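Local coordinates for Ras-associated and pleckstrin homology domains-containing protein 1 (Homo sapiens, PDB 4GN1) that mediates localized membrane signals, is implicated in regulating lamellipodial dynamics, and targets EVL and VASP to the leading edge, at residues V3-D15 with L72-M86. Numbering follows the deposited sequence.
Sequences VKKLVIRVHMSDD and LLNWTRDSQNKLIFM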
ATOM      1  N   VAL A   3      -4.347 -19.443 -23.295  1.00 45.37           N
ATOM      2  CA  VAL A   3      -4.047 -18.336 -22.321  1.00 44.15           C
ATOM      3  C   VAL A   3      -3.268 -17.180 -22.943  1.00 42.51           C
ATOM      4  O   VAL A   3      -2.127 -17.351 -23.368  1.00 42.87           O
ATOM      5  CB  VAL A   3      -3.319 -18.840 -21.056  1.00 44.92           C
ATOM      6  CG1 VAL A   3      -4.337 -19.273 -20.003  1.00 46.20           C
ATOM      7  CG2 VAL A   3      -2.342 -19.965 -21.387  1.00 45.42           C
ATOM      8  N   LYS A   4      -3.895 -16.006 -22.970  1.00 41.16           N
ATOM      9  CA  LYS A   4      -3.354 -14.835 -23.660  1.00 40.68           C
ATOM     10  C   LYS A   4      -2.016 -14.356 -23.095  1.00 37.87           C
ATOM     11  O   LYS A   4      -1.810 -14.299 -21.873  1.00 33.36           O
ATOM     12  CB  LYS A   4      -4.347 -13.675 -23.614  1.00 42.53           C
ATOM     13  CG  LYS A   4      -5.740 -13.975 -24.145  1.00 46.62           C
ATOM     14  CD  LYS A   4      -6.779 -13.358 -23.208  1.00 47.96           C
ATOM     15  CE  LYS A   4      -7.799 -12.486 -23.931  1.00 50.39           C
ATOM     16  NZ  LYS A   4      -8.214 -11.367 -23.033  1.00 49.52           N
ATOM     17  N   LYS A   5      -1.132 -13.995 -24.022  1.00 37.00           N
ATOM     18  CA  LYS A   5       0.183 -13.448 -23.727  1.00 34.89           C
ATOM     19  C   LYS A   5       0.153 -11.929 -23.802  1.00 33.25           C
ATOM     20  O   LYS A   5      -0.612 -11.350 -24.584  1.00 33.17           O
ATOM     21  CB  LYS A   5       1.182 -13.956 -24.762  1.00 37.72           C
ATOM     22  CG  LYS A   5       1.165 -15.458 -24.992  1.00 40.14           C
ATOM     23  CD  LYS A   5       1.850 -16.178 -23.846  1.00 41.60           C
ATOM     24  CE  LYS A   5       1.328 -17.590 -23.676  1.00 42.66           C
ATOM     25  NZ  LYS A   5       2.066 -18.153 -22.520  1.00 43.71           N
ATOM     26  N   LEU A   6       0.994 -11.280 -23.003  1.00 30.05           N
ATOM     27  CA  LEU A   6       1.193  -9.825 -23.111  1.00 27.56           C
ATOM     28  C   LEU A   6       2.632  -9.413 -22.808  1.00 25.98           C
ATOM     29  O   LEU A   6       3.195  -9.806 -21.789  1.00 25.29           O
ATOM     30  CB  LEU A   6       0.225  -9.056 -22.199  1.00 25.84           C
ATOM     31  CG  LEU A   6       0.437  -7.537 -22.085  1.00 24.95           C
ATOM     32  CD1 LEU A   6      -0.183  -6.750 -23.230  1.00 24.73           C
ATOM     33  CD2 LEU A   6      -0.141  -7.052 -20.766  1.00 23.66           C
ATOM     34  N   VAL A   7       3.206  -8.607 -23.700  1.00 25.20           N
ATOM     35  CA  VAL A   7       4.502  -7.987 -23.488  1.00 23.49           C
ATOM     36  C   VAL A   7       4.345  -6.654 -22.757  1.00 22.49           C
ATOM     37  O   VAL A   7       3.729  -5.727 -23.261  1.00 22.31           O
ATOM     38  CB  VAL A   7       5.288  -7.811 -24.800  1.00 24.77           C
ATOM     39  CG1 VAL A   7       6.744  -7.478 -24.500  1.00 24.60           C
ATOM     40  CG2 VAL A   7       5.228  -9.083 -25.644  1.00 24.86           C
ATOM     41  N   ILE A   8       4.874  -6.596 -21.536  1.00 20.99           N
ATOM     42  CA  ILE A   8       4.904  -5.372 -20.747  1.00 19.85           C
ATOM     43  C   ILE A   8       6.279  -4.711 -20.838  1.00 19.92           C
ATOM     44  O   ILE A   8       7.267  -5.360 -21.175  1.00 20.03           O
ATOM     45  CB  ILE A   8       4.552  -5.645 -19.265  1.00 18.41           C
ATOM     46  CG1 ILE A   8       5.589  -6.568 -18.622  1.00 18.20           C
ATOM     47  CG2 ILE A   8       3.173  -6.271 -19.177  1.00 17.86           C
ATOM     48  CD1 ILE A   8       5.491  -6.655 -17.119  1.00 17.93           C
ATOM     49  N   ARG A   9       6.323  -3.415 -20.557  1.00 20.54           N
ATOM     50  CA  ARG A   9       7.583  -2.690 -20.452  1.00 21.97           C
ATOM     51  C   ARG A   9       7.782  -2.311 -19.004  1.00 20.17           C
ATOM     52  O   ARG A   9       6.888  -1.750 -18.382  1.00 18.69           O
ATOM     53  CB  ARG A   9       7.588  -1.425 -21.315  1.00 24.77           C
ATOM     54  CG  ARG A   9       8.959  -0.792 -21.476  1.00 27.48           C
ATOM     55  CD  ARG A   9       9.000   0.131 -22.687  1.00 32.62           C
ATOM     56  NE  ARG A   9       8.376   1.429 -22.435  1.00 35.98           N
ATOM     57  CZ  ARG A   9       9.043   2.527 -22.057  1.00 39.66           C
ATOM     58  NH1 ARG A   9      10.372   2.481 -21.890  1.00 41.42           N
ATOM     59  NH2 ARG A   9       8.391   3.682 -21.858  1.00 38.96           N
ATOM     60  N   VAL A  10       8.968  -2.619 -18.492  1.00 19.70           N
ATOM     61  CA  VAL A  10       9.293  -2.428 -17.083  1.00 19.97           C
ATOM     62  C   VAL A  10      10.505  -1.521 -16.954  1.00 20.79           C
ATOM     63  O   VAL A  10      11.533  -1.763 -17.601  1.00 21.10           O
ATOM     64  CB  VAL A  10       9.608  -3.775 -16.368  1.00 19.38           C
ATOM     65  CG1 VAL A  10       9.850  -3.547 -14.896  1.00 18.89           C
ATOM     66  CG2 VAL A  10       8.467  -4.757 -16.514  1.00 18.56           C
ATOM     67  N   HIS A  11      10.383  -0.495 -16.113  1.00 21.21           N
ATOM     68  CA  HIS A  11      11.528   0.356 -15.757  1.00 23.63           C
ATOM     69  C   HIS A  11      12.344  -0.208 -14.645  1.00 24.92           C
ATOM     70  O   HIS A  11      11.824  -0.539 -13.579  1.00 23.76           O
ATOM     71  CB  HIS A  11      11.094   1.785 -15.476  1.00 23.88           C
ATOM     72  CG  HIS A  11      10.441   2.440 -16.666  1.00 24.99           C
ATOM     73  ND1 HIS A  11       9.164   2.163 -17.041  1.00 24.60           N
ATOM     74  CD2 HIS A  11      10.945   3.321 -17.608  1.00 26.29           C
ATOM     75  CE1 HIS A  11       8.867   2.859 -18.152  1.00 25.87           C
ATOM     76  NE2 HIS A  11       9.958   3.570 -18.497  1.00 27.52           N
ATOM     77  N   MET A  12      13.636  -0.359 -14.907  1.00 28.35           N
ATOM     78  CA  MET A  12      14.552  -0.931 -13.917  1.00 31.77           C
ATOM     79  C   MET A  12      15.066   0.140 -12.980  1.00 35.69           C
ATOM     80  O   MET A  12      14.708   1.334 -13.077  1.00 35.81           O
ATOM     81  CB  MET A  12      15.716  -1.716 -14.559  1.00 31.35           C
ATOM     82  CG  MET A  12      15.297  -2.686 -15.661  1.00 30.44           C
ATOM     83  SD  MET A  12      14.079  -3.928 -15.154  1.00 29.43           S
ATOM     84  CE  MET A  12      15.142  -5.314 -14.689  1.00 29.69           C
ATOM     85  N   SER A  13      15.904  -0.310 -12.063  1.00 40.46           N
ATOM     86  CA  SER A  13      16.316   0.485 -10.923  1.00 46.14           C
ATOM     87  C   SER A  13      17.183   1.652 -11.375  1.00 49.26           C
ATOM     88  O   SER A  13      17.229   2.680 -10.702  1.00 51.97           O
ATOM     89  CB  SER A  13      17.061  -0.398  -9.920  1.00 49.44           C
ATOM     90  OG  SER A  13      16.616  -1.752 -10.003  1.00 51.79           O
ATOM     91  N   ASP A  14      17.840   1.492 -12.528  1.00 51.07           N
ATOM     92  CA  ASP A  14      18.723   2.524 -13.105  1.00 51.08           C
ATOM     93  C   ASP A  14      18.074   3.298 -14.266  1.00 49.87           C
ATOM     94  O   ASP A  14      18.775   3.781 -15.160  1.00 51.84           O
ATOM     95  CB  ASP A  14      20.071   1.904 -13.538  1.00 50.41           C
ATOM     96  CG  ASP A  14      19.906   0.780 -14.561  1.00 49.85           C
ATOM     97  OD1 ASP A  14      18.758   0.384 -14.854  1.00 49.00           O
ATOM     98  OD2 ASP A  14      20.922   0.297 -15.094  1.00 50.33           O
ATOM     99  N   ASP A  15      16.744   3.404 -14.252  1.00 47.97           N
ATOM    100  CA  ASP A  15      15.991   4.210 -15.231  1.00 47.39           C
ATOM    101  C   ASP A  15      15.926   3.586 -16.648  1.00 45.43           C
ATOM    102  O   ASP A  15      15.159   4.043 -17.505  1.00 47.67           O
ATOM    103  CB  ASP A  15      16.549   5.649 -15.291  1.00 50.62           C
ATOM    104  CG  ASP A  15      15.460   6.721 -15.493  1.00 53.54           C
ATOM    105  OD1 ASP A  15      14.290   6.396 -15.821  1.00 54.77           O
ATOM    106  OD2 ASP A  15      15.790   7.916 -15.326  1.00 55.70           O
ATOM    107  N   LEU A  72      -3.664  -4.376 -14.989  1.00 19.02           N
ATOM    108  CA  LEU A  72      -3.262  -3.550 -16.101  1.00 19.47           C
ATOM    109  C   LEU A  72      -4.451  -3.162 -16.961  1.00 20.57           C
ATOM    110  O   LEU A  72      -4.451  -2.069 -17.527  1.00 21.82           O
ATOM    111  CB  LEU A  72      -2.200  -4.236 -16.958  1.00 19.08           C
ATOM    112  CG  LEU A  72      -0.779  -4.471 -16.443  1.00 19.36           C
ATOM    113  CD1 LEU A  72       0.083  -4.923 -17.614  1.00 19.95           C
ATOM    114  CD2 LEU A  72      -0.147  -3.255 -15.767  1.00 19.42           C
ATOM    115  N   LEU A  73      -5.449  -4.039 -17.061  1.00 20.79           N
ATOM    116  CA  LEU A  73      -6.682  -3.716 -17.775  1.00 22.46           C
ATOM    117  C   LEU A  73      -7.413  -2.494 -17.183  1.00 23.34           C
ATOM    118  O   LEU A  73      -8.177  -1.845 -17.887  1.00 24.61           O
ATOM    119  CB  LEU A  73      -7.630  -4.918 -17.845  1.00 22.19           C
ATOM    120  CG  LEU A  73      -7.114  -6.136 -18.599  1.00 22.18           C
ATOM    121  CD1 LEU A  73      -8.111  -7.280 -18.588  1.00 22.70           C
ATOM    122  CD2 LEU A  73      -6.709  -5.782 -20.019  1.00 22.67           C
ATOM    123  N   ASN A  74      -7.174  -2.185 -15.910  1.00 22.49           N
ATOM    124  CA  ASN A  74      -7.644  -0.937 -15.341  1.00 23.80           C
ATOM    125  C   ASN A  74      -7.026   0.332 -15.911  1.00 24.08           C
ATOM    126  O   ASN A  74      -7.518   1.412 -15.678  1.00 25.65           O
ATOM    127  CB  ASN A  74      -7.458  -0.950 -13.839  1.00 24.17           C
ATOM    128  CG  ASN A  74      -8.378  -1.920 -13.172  1.00 24.86           C
ATOM    129  OD1 ASN A  74      -9.500  -2.139 -13.623  1.00 27.29           O
ATOM    130  ND2 ASN A  74      -7.917  -2.516 -12.098  1.00 25.12           N
ATOM    131  N   TRP A  75      -5.950   0.215 -16.658  1.00 24.16           N
ATOM    132  CA  TRP A  75      -5.282   1.401 -17.176  1.00 25.02           C
ATOM    133  C   TRP A  75      -6.080   1.975 -18.310  1.00 26.84           C
ATOM    134  O   TRP A  75      -6.809   1.241 -18.974  1.00 29.40           O
ATOM    135  CB  TRP A  75      -3.883   1.021 -17.641  1.00 23.06           C
ATOM    136  CG  TRP A  75      -2.890   0.758 -16.521  1.00 22.38           C
ATOM    137  CD1 TRP A  75      -3.148   0.517 -15.164  1.00 20.88           C
ATOM    138  CD2 TRP A  75      -1.411   0.661 -16.651  1.00 21.47           C
ATOM    139  NE1 TRP A  75      -1.974   0.312 -14.473  1.00 20.23           N
ATOM    140  CE2 TRP A  75      -0.900   0.379 -15.305  1.00 20.39           C
ATOM    141  CE3 TRP A  75      -0.508   0.788 -17.712  1.00 21.43           C
ATOM    142  CZ2 TRP A  75       0.452   0.255 -15.049  1.00 19.92           C
ATOM    143  CZ3 TRP A  75       0.855   0.644 -17.448  1.00 21.61           C
ATOM    144  CH2 TRP A  75       1.324   0.386 -16.138  1.00 20.91           C
ATOM    145  N   THR A  76      -5.982   3.276 -18.563  1.00 27.94           N
ATOM    146  CA  THR A  76      -6.639   3.811 -19.770  1.00 30.03           C
ATOM    147  C   THR A  76      -5.866   3.376 -21.028  1.00 31.94           C
ATOM    148  O   THR A  76      -4.676   3.015 -20.960  1.00 29.91           O
ATOM    149  CB  THR A  76      -6.847   5.345 -19.742  1.00 29.16           C
ATOM    150  OG1 THR A  76      -5.599   6.006 -19.543  1.00 27.86           O
ATOM    151  CG2 THR A  76      -7.788   5.728 -18.645  1.00 29.05           C
ATOM    152  N   ARG A  77      -6.554   3.390 -22.165  1.00 35.42           N
ATOM    153  CA  ARG A  77      -5.915   3.087 -23.460  1.00 38.67           C
ATOM    154  C   ARG A  77      -4.580   3.846 -23.642  1.00 38.58           C
ATOM    155  O   ARG A  77      -3.560   3.264 -24.041  1.00 36.04           O
ATOM    156  CB  ARG A  77      -6.896   3.387 -24.617  1.00 42.64           C
ATOM    157  CG  ARG A  77      -8.269   2.743 -24.422  1.00 45.63           C
ATOM    158  CD  ARG A  77      -9.123   2.682 -25.691  1.00 48.86           C
ATOM    159  NE  ARG A  77      -9.987   1.483 -25.720  1.00 49.04           N
ATOM    160  CZ  ARG A  77     -11.124   1.323 -25.032  1.00 50.14           C
ATOM    161  NH1 ARG A  77     -11.577   2.287 -24.226  1.00 50.94           N
ATOM    162  NH2 ARG A  77     -11.817   0.193 -25.151  1.00 48.76           N
ATOM    163  N   ASP A  78      -4.616   5.141 -23.309  1.00 39.98           N
ATOM    164  CA  ASP A  78      -3.495   6.082 -23.453  1.00 39.75           C
ATOM    165  C   ASP A  78      -2.749   6.328 -22.129  1.00 37.71           C
ATOM    166  O   ASP A  78      -2.151   7.397 -21.934  1.00 37.26           O
ATOM    167  CB  ASP A  78      -4.016   7.425 -24.001  1.00 40.78           C
ATOM    168  CG  ASP A  78      -5.109   8.042 -23.120  1.00 41.53           C
ATOM    169  OD1 ASP A  78      -5.668   7.350 -22.250  1.00 41.33           O
ATOM    170  OD2 ASP A  78      -5.427   9.232 -23.294  1.00 44.14           O
ATOM    171  N   SER A  79      -2.780   5.339 -21.233  1.00 35.16           N
ATOM    172  CA  SER A  79      -2.150   5.476 -19.926  1.00 32.53           C
ATOM    173  C   SER A  79      -0.660   5.758 -20.038  1.00 32.33           C
ATOM    174  O   SER A  79       0.023   5.173 -20.859  1.00 32.21           O
ATOM    175  CB  SER A  79      -2.372   4.241 -19.055  1.00 29.81           C
ATOM    176  OG  SER A  79      -2.135   4.591 -17.702  1.00 27.36           O
ATOM    177  N   GLN A  80      -0.177   6.674 -19.211  1.00 32.10           N
ATOM    178  CA  GLN A  80       1.246   6.935 -19.098  1.00 33.04           C
ATOM    179  C   GLN A  80       1.762   6.355 -17.779  1.00 31.26           C
ATOM    180  O   GLN A  80       2.850   6.714 -17.308  1.00 30.14           O
ATOM    181  CB  GLN A  80       1.518   8.432 -19.117  1.00 36.39           C
ATOM    182  CG  GLN A  80       0.735   9.228 -20.140  1.00 38.93           C
ATOM    183  CD  GLN A  80       1.329  10.606 -20.331  1.00 41.09           C
ATOM    184  OE1 GLN A  80       2.509  10.733 -20.652  1.00 42.04           O
ATOM    185  NE2 GLN A  80       0.519  11.643 -20.127  1.00 41.28           N
ATOM    186  N   ASN A  81       0.960   5.474 -17.184  1.00 28.79           N
ATOM    187  CA  ASN A  81       1.383   4.702 -16.024  1.00 27.42           C
ATOM    188  C   ASN A  81       2.652   3.893 -16.334  1.00 26.80           C
ATOM    189  O   ASN A  81       2.835   3.418 -17.452  1.00 26.69           O
ATOM    190  CB  ASN A  81       0.261   3.742 -15.605  1.00 25.35           C
ATOM    191  CG  ASN A  81      -0.947   4.462 -15.031  1.00 24.33           C
ATOM    192  OD1 ASN A  81      -0.920   5.679 -14.798  1.00 23.26           O
ATOM    193  ND2 ASN A  81      -2.009   3.702 -14.788  1.00 21.91           N
ATOM    194  N   LYS A  82       3.508   3.730 -15.337  1.00 25.70           N
ATOM    195  CA  LYS A  82       4.721   2.939 -15.501  1.00 25.00           C
ATOM    196  C   LYS A  82       4.743   1.752 -14.544  1.00 22.98           C
ATOM    197  O   LYS A  82       4.148   1.784 -13.452  1.00 22.57           O
ATOM    198  CB  LYS A  82       5.957   3.797 -15.242  1.00 26.60           C
ATOM    199  CG  LYS A  82       6.114   4.980 -16.167  1.00 29.40           C
ATOM    200  CD  LYS A  82       7.418   5.699 -15.857  1.00 32.69           C
ATOM    201  CE  LYS A  82       7.725   6.800 -16.873  1.00 34.70           C
ATOM    202  NZ  LYS A  82       8.916   7.605 -16.443  1.00 36.20           N
ATOM    203  N   LEU A  83       5.432   0.706 -14.966  1.00 20.70           N
ATOM    204  CA  LEU A  83       5.753  -0.396 -14.104  1.00 18.60           C
ATOM    205  C   LEU A  83       7.207  -0.215 -13.743  1.00 18.78           C
ATOM    206  O   LEU A  83       8.022   0.179 -14.592  1.00 18.86           O
ATOM    207  CB  LEU A  83       5.541  -1.709 -14.833  1.00 18.27           C
ATOM    208  CG  LEU A  83       4.310  -2.574 -14.522  1.00 18.48           C
ATOM    209  CD1 LEU A  83       3.109  -1.799 -13.999  1.00 18.11           C
ATOM    210  CD2 LEU A  83       3.918  -3.448 -15.699  1.00 17.92           C
ATOM    211  N   ILE A  84       7.532  -0.474 -12.479  1.00 17.90           N
ATOM    212  CA  ILE A  84       8.885  -0.318 -12.010  1.00 18.44           C
ATOM    213  C   ILE A  84       9.324  -1.517 -11.172  1.00 17.95           C
ATOM    214  O   ILE A  84       8.671  -1.889 -10.187  1.00 17.29           O
ATOM    215  CB  ILE A  84       9.078   0.984 -11.194  1.00 18.88           C
ATOM    216  CG1 ILE A  84       8.408   2.168 -11.889  1.00 19.69           C
ATOM    217  CG2 ILE A  84      10.563   1.259 -10.990  1.00 19.74           C
ATOM    218  CD1 ILE A  84       8.658   3.522 -11.244  1.00 20.77           C
ATOM    219  N   PHE A  85      10.466  -2.080 -11.559  1.00 18.18           N
ATOM    220  CA  PHE A  85      11.068  -3.194 -10.869  1.00 17.66           C
ATOM    221  C   PHE A  85      12.224  -2.674 -10.040  1.00 18.63           C
ATOM    222  O   PHE A  85      13.227  -2.259 -10.588  1.00 19.50           O
ATOM    223  CB  PHE A  85      11.545  -4.209 -11.896  1.00 17.28           C
ATOM    224  CG  PHE A  85      12.340  -5.331 -11.321  1.00 17.03           C
ATOM    225  CD1 PHE A  85      11.735  -6.286 -10.513  1.00 16.53           C
ATOM    226  CD2 PHE A  85      13.675  -5.445 -11.600  1.00 17.52           C
ATOM    227  CE1 PHE A  85      12.468  -7.339  -9.993  1.00 16.89           C
ATOM    228  CE2 PHE A  85      14.416  -6.494 -11.087  1.00 18.05           C
ATOM    229  CZ  PHE A  85      13.817  -7.441 -10.287  1.00 17.64           C
ATOM    230  N   MET A  86      12.054  -2.667  -8.722  1.00 19.56           N
ATOM    231  CA  MET A  86      13.057  -2.157  -7.763  1.00 21.62           C
ATOM    232  C   MET A  86      12.882  -2.817  -6.397  1.00 21.39           C
ATOM    233  O   MET A  86      11.820  -3.322  -6.080  1.00 20.93           O
ATOM    234  CB  MET A  86      12.937  -0.636  -7.582  1.00 22.98           C
ATOM    235  CG  MET A  86      11.540  -0.160  -7.191  1.00 23.93           C
ATOM    236  SD  MET A  86      11.337   1.644  -7.220  1.00 28.83           S
ATOM    237  CE  MET A  86      12.860   2.134  -6.389  1.00 25.20           C
TER
HETATM  238  O   HOH W   1       6.449   0.847 -17.413  1.00 27.39           O
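Two first torsions set the key groups of this contact: His11 CG is anti to its own carbonyl carbon (chi1 -61°), which lays the imidazole beside Lys82, and Phe85 CG is anti to its backbone N (chi1 173°), which carries the ring to Met12. Both residues lie on neighbouring parallel strands, 5-11 and 83-87, of the Ras-associating domain; this pairing of the first and last strands is the central parallel pair of the ubiquitin-like beta-grasp fold. His11 pairs with Ile84, and two backbone bonds define the register: His11 N to Leu83 O, 2.9 Å, and Phe85 N to His11 O, also 2.9 Å. The short segment axes of strands 5-11 and 83-86 cross at 48°, and toward Arg9 a water bridges the backbones, donating to Arg9 O and accepting from Leu83 N at 2.7 Å.

On the His11 side, the extended Lys82 chain crosses the imidazole at about a right angle, with CD over one face, 4.1 Å from the ring centroid, a CH-pi contact. Leu83 O lies in the plane of that ring at its edge, where ND1 adds a weak bond.

Val10 and Leu83 share the other face of the sheet, and helix 28-39 packs on Phe85 through Leu32 and Leu35. Val10 CG1 presses on Phe85 CB at 3.5 Å. Farther back along strand 5-11, Ile8 spans Leu83 and Leu72, its CG2 3.7 Å from Leu72 CD1. Met12 SD makes an oblique Met-aromatic contact, 5.1 Å from the centroid of the Phe85 ring, while Met12 CE lies 3.4 Å from Phe85 CD2.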